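Local structure of GCN5-related N-acetyltransferase (Brucella abortus, 7N1L) at residues G87-Y92 and D107-H112. The protein probably transfers an acyl group, most likely acetyl from acetyl-CoA, to an amine acceptor. Numbering follows the deposited sequence.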
ATOM      1  N   GLY A  87      -9.113  20.305  -1.103  1.00 33.55           N
ATOM      2  CA  GLY A  87      -8.598  19.144  -0.380  1.00 30.12           C
ATOM      3  C   GLY A  87      -8.547  17.901  -1.256  1.00 30.18           C
ATOM      4  O   GLY A  87      -9.129  17.870  -2.341  1.00 29.47           O
ATOM      5  N   PHE A  88      -7.779  16.893  -0.818  1.00 29.27           N
ATOM      6  CA  PHE A  88      -7.794  15.606  -1.514  1.00 28.58           C
ATOM      7  C   PHE A  88      -7.348  14.493  -0.578  1.00 30.27           C
ATOM      8  O   PHE A  88      -6.715  14.737   0.454  1.00 28.67           O
ATOM      9  CB  PHE A  88      -6.926  15.599  -2.782  1.00 26.65           C
ATOM     10  CG  PHE A  88      -5.440  15.655  -2.532  1.00 27.11           C
ATOM     11  CD1 PHE A  88      -4.704  14.491  -2.293  1.00 27.96           C
ATOM     12  CD2 PHE A  88      -4.759  16.859  -2.593  1.00 26.68           C
ATOM     13  CE1 PHE A  88      -3.335  14.542  -2.106  1.00 24.15           C
ATOM     14  CE2 PHE A  88      -3.393  16.915  -2.408  1.00 28.22           C
ATOM     15  CZ  PHE A  88      -2.677  15.746  -2.168  1.00 27.02           C
ATOM     16  N   VAL A  89      -7.706  13.261  -0.946  1.00 28.76           N
ATOM     17  CA  VAL A  89      -7.128  12.072  -0.327  1.00 28.65           C
ATOM     18  C   VAL A  89      -6.876  11.062  -1.436  1.00 28.89           C
ATOM     19  O   VAL A  89      -7.749  10.833  -2.283  1.00 30.12           O
ATOM     20  CB  VAL A  89      -8.006  11.476   0.800  1.00 25.35           C
ATOM     21  CG1 VAL A  89      -9.372  11.071   0.306  1.00 27.39           C
ATOM     22  CG2 VAL A  89      -7.308  10.285   1.432  1.00 28.18           C
ATOM     23  N   ILE A  90      -5.667  10.492  -1.448  1.00 27.80           N
ATOM     24  CA  ILE A  90      -5.242   9.471  -2.403  1.00 27.89           C
ATOM     25  C   ILE A  90      -5.324   8.112  -1.725  1.00 29.37           C
ATOM     26  O   ILE A  90      -4.786   7.931  -0.624  1.00 26.12           O
ATOM     27  CB  ILE A  90      -3.810   9.742  -2.898  1.00 29.02           C
ATOM     28  CG1 ILE A  90      -3.732  11.094  -3.618  1.00 27.96           C
ATOM     29  CG2 ILE A  90      -3.330   8.616  -3.828  1.00 26.82           C
ATOM     30  CD1 ILE A  90      -2.289  11.568  -3.877  1.00 24.70           C
ATOM     31  N   PHE A  91      -5.982   7.147  -2.375  1.00 29.69           N
ATOM     32  CA  PHE A  91      -6.180   5.837  -1.767  1.00 25.82           C
ATOM     33  C   PHE A  91      -6.043   4.728  -2.789  1.00 28.35           C
ATOM     34  O   PHE A  91      -6.270   4.926  -3.985  1.00 28.01           O
ATOM     35  CB  PHE A  91      -7.550   5.725  -1.102  1.00 27.32           C
ATOM     36  CG  PHE A  91      -8.711   5.775  -2.048  1.00 26.98           C
ATOM     37  CD1 PHE A  91      -9.199   6.999  -2.506  1.00 29.80           C
ATOM     38  CD2 PHE A  91      -9.377   4.618  -2.421  1.00 28.84           C
ATOM     39  CE1 PHE A  91     -10.310   7.053  -3.355  1.00 27.16           C
ATOM     40  CE2 PHE A  91     -10.479   4.665  -3.269  1.00 24.09           C
ATOM     41  CZ  PHE A  91     -10.941   5.882  -3.731  1.00 27.46           C
ATOM     42  N   TYR A  92      -5.740   3.529  -2.279  1.00 27.74           N
ATOM     43  CA  TYR A  92      -5.595   2.341  -3.099  1.00 25.47           C
ATOM     44  C   TYR A  92      -6.633   1.319  -2.674  1.00 26.73           C
ATOM     45  O   TYR A  92      -6.863   1.117  -1.483  1.00 30.61           O
ATOM     46  CB  TYR A  92      -4.181   1.760  -2.989  1.00 27.24           C
ATOM     47  CG  TYR A  92      -3.150   2.848  -3.103  1.00 26.90           C
ATOM     48  CD1 TYR A  92      -3.030   3.579  -4.266  1.00 28.91           C
ATOM     49  CD2 TYR A  92      -2.260   3.094  -2.091  1.00 28.11           C
ATOM     50  CE1 TYR A  92      -2.121   4.593  -4.388  1.00 27.68           C
ATOM     51  CE2 TYR A  92      -1.327   4.096  -2.212  1.00 31.34           C
ATOM     52  CZ  TYR A  92      -1.270   4.851  -3.369  1.00 29.51           C
ATOM     53  OH  TYR A  92      -0.327   5.858  -3.527  1.00 32.48           O
ATOM     54  N   ASP A 107      -2.224   6.866   1.914  1.00 23.66           N
ATOM     55  CA  ASP A 107      -0.892   7.345   2.248  1.00 24.92           C
ATOM     56  C   ASP A 107      -0.798   8.859   2.235  1.00 25.59           C
ATOM     57  O   ASP A 107       0.225   9.403   2.652  1.00 27.10           O
ATOM     58  CB  ASP A 107       0.149   6.768   1.266  1.00 30.26           C
ATOM     59  CG  ASP A 107       0.305   5.236   1.381  1.00 30.75           C
ATOM     60  OD1 ASP A 107      -0.090   4.645   2.390  1.00 30.66           O
ATOM     61  OD2 ASP A 107       0.789   4.615   0.426  1.00 37.89           O
ATOM     62  N   HIS A 108      -1.793   9.548   1.682  1.00 27.01           N
ATOM     63  CA  HIS A 108      -1.666  10.978   1.452  1.00 28.18           C
ATOM     64  C   HIS A 108      -3.013  11.657   1.605  1.00 28.65           C
ATOM     65  O   HIS A 108      -3.976  11.314   0.910  1.00 27.22           O
ATOM     66  CB  HIS A 108      -1.110  11.252   0.049  1.00 30.04           C
ATOM     67  CG  HIS A 108       0.126  10.476  -0.280  1.00 28.76           C
ATOM     68  ND1 HIS A 108       1.365  10.797   0.237  1.00 30.06           N
ATOM     69  CD2 HIS A 108       0.310   9.381  -1.056  1.00 29.03           C
ATOM     70  CE1 HIS A 108       2.263   9.945  -0.228  1.00 29.86           C
ATOM     71  NE2 HIS A 108       1.648   9.072  -1.004  1.00 28.87           N
ATOM     72  N   ILE A 109      -3.045  12.670   2.462  1.00 29.20           N
ATOM     73  CA  ILE A 109      -4.212  13.514   2.647  1.00 26.82           C
ATOM     74  C   ILE A 109      -3.700  14.934   2.758  1.00 30.46           C
ATOM     75  O   ILE A 109      -2.576  15.164   3.216  1.00 29.54           O
ATOM     76  CB  ILE A 109      -5.034  13.097   3.882  1.00 28.23           C
ATOM     77  CG1 ILE A 109      -6.400  13.784   3.868  1.00 27.91           C
ATOM     78  CG2 ILE A 109      -4.227  13.304   5.196  1.00 23.84           C
ATOM     79  CD1 ILE A 109      -7.434  13.059   4.697  1.00 26.14           C
ATOM     80  N   TYR A 110      -4.490  15.886   2.247  1.00 30.22           N
ATOM     81  CA  TYR A 110      -4.067  17.279   2.253  1.00 29.01           C
ATOM     82  C   TYR A 110      -5.275  18.196   2.122  1.00 32.60           C
ATOM     83  O   TYR A 110      -6.130  17.990   1.253  1.00 32.02           O
ATOM     84  CB  TYR A 110      -3.085  17.562   1.118  1.00 28.35           C
ATOM     85  CG  TYR A 110      -2.567  18.974   1.128  1.00 30.78           C
ATOM     86  CD1 TYR A 110      -1.655  19.366   2.071  1.00 34.28           C
ATOM     87  CD2 TYR A 110      -2.985  19.914   0.193  1.00 32.29           C
ATOM     88  CE1 TYR A 110      -1.174  20.650   2.111  1.00 35.38           C
ATOM     89  CE2 TYR A 110      -2.490  21.203   0.204  1.00 32.24           C
ATOM     90  CZ  TYR A 110      -1.580  21.559   1.174  1.00 35.44           C
ATOM     91  OH  TYR A 110      -1.068  22.830   1.259  1.00 40.38           O
ATOM     92  N   VAL A 111      -5.299  19.242   2.947  1.00 32.24           N
ATOM     93  CA  VAL A 111      -6.300  20.302   2.880  1.00 31.97           C
ATOM     94  C   VAL A 111      -5.567  21.624   2.700  1.00 33.07           C
ATOM     95  O   VAL A 111      -4.622  21.923   3.442  1.00 34.00           O
ATOM     96  CB  VAL A 111      -7.184  20.345   4.141  1.00 33.37           C
ATOM     97  CG1 VAL A 111      -8.127  21.573   4.104  1.00 33.25           C
ATOM     98  CG2 VAL A 111      -7.975  19.047   4.294  1.00 31.14           C
ATOM     99  N   HIS A 112      -6.024  22.417   1.731  1.00 34.33           N
ATOM    100  CA  HIS A 112      -5.472  23.745   1.491  1.00 35.62           C
ATOM    101  C   HIS A 112      -5.442  24.524   2.793  1.00 35.20           C
ATOM    102  O   HIS A 112      -6.367  24.438   3.594  1.00 35.32           O
ATOM    103  CB  HIS A 112      -6.343  24.449   0.460  1.00 35.70           C
ATOM    104  CG  HIS A 112      -5.873  25.806   0.067  1.00 38.45           C
ATOM    105  ND1 HIS A 112      -5.959  26.898   0.903  1.00 39.89           N
ATOM    106  CD2 HIS A 112      -5.381  26.267  -1.106  1.00 42.86           C
ATOM    107  CE1 HIS A 112      -5.500  27.967   0.278  1.00 40.04           C
ATOM    108  NE2 HIS A 112      -5.158  27.615  -0.948  1.00 44.35           N
TER
HETATM  109  O   HOH W   1      -2.647   6.645  -0.811  1.00 29.65           O
HETATM  110  O   HOH W   2       1.470   5.883  -1.877  1.00 35.96           O
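F88 and Y110 face each other across the antiparallel hairpin of strands 84-96 and 101-111, at the centre of the mixed sheet of the GNAT fold. Their backbones form a hydrogen-bonded pair: F88 N-H donates to Y110 O (2.9 Å) and Y110 N-H donates to F88 O. The CG of F88 sits between its own N and carbonyl carbon (chi1 70°), which turns the ring toward the neighbouring strand until CE2 lies 3.6 Å from Y110 CB. Y110 carries its ring away (CG opposite the backbone N, chi1 -177°), leaving CB and CD2 as the touching atoms. A flat apolar ring suits F88, because L44, L45 and F41 of helix 38-52 close over it.

H108 lies two residues along on the same face. Its carbonyl receives I90 N-H nearly straight (3.0 Å, 168° at the hydrogen), and its CB meets I90 CD1 at 4.1 Å. An imidazole fits this mixed setting: ND1 bonds to Y48 OH, while P97 of the second subunit packs nearby. Farther along, one water accepts from D107 N (2.8 Å). The carboxylate of D107 takes N143 ND2 on OD1 and Q105 NE2 on OD2; a second water donates to OD2, which also meets the Y92 ring edge in plane, 3.4 Å from CE2.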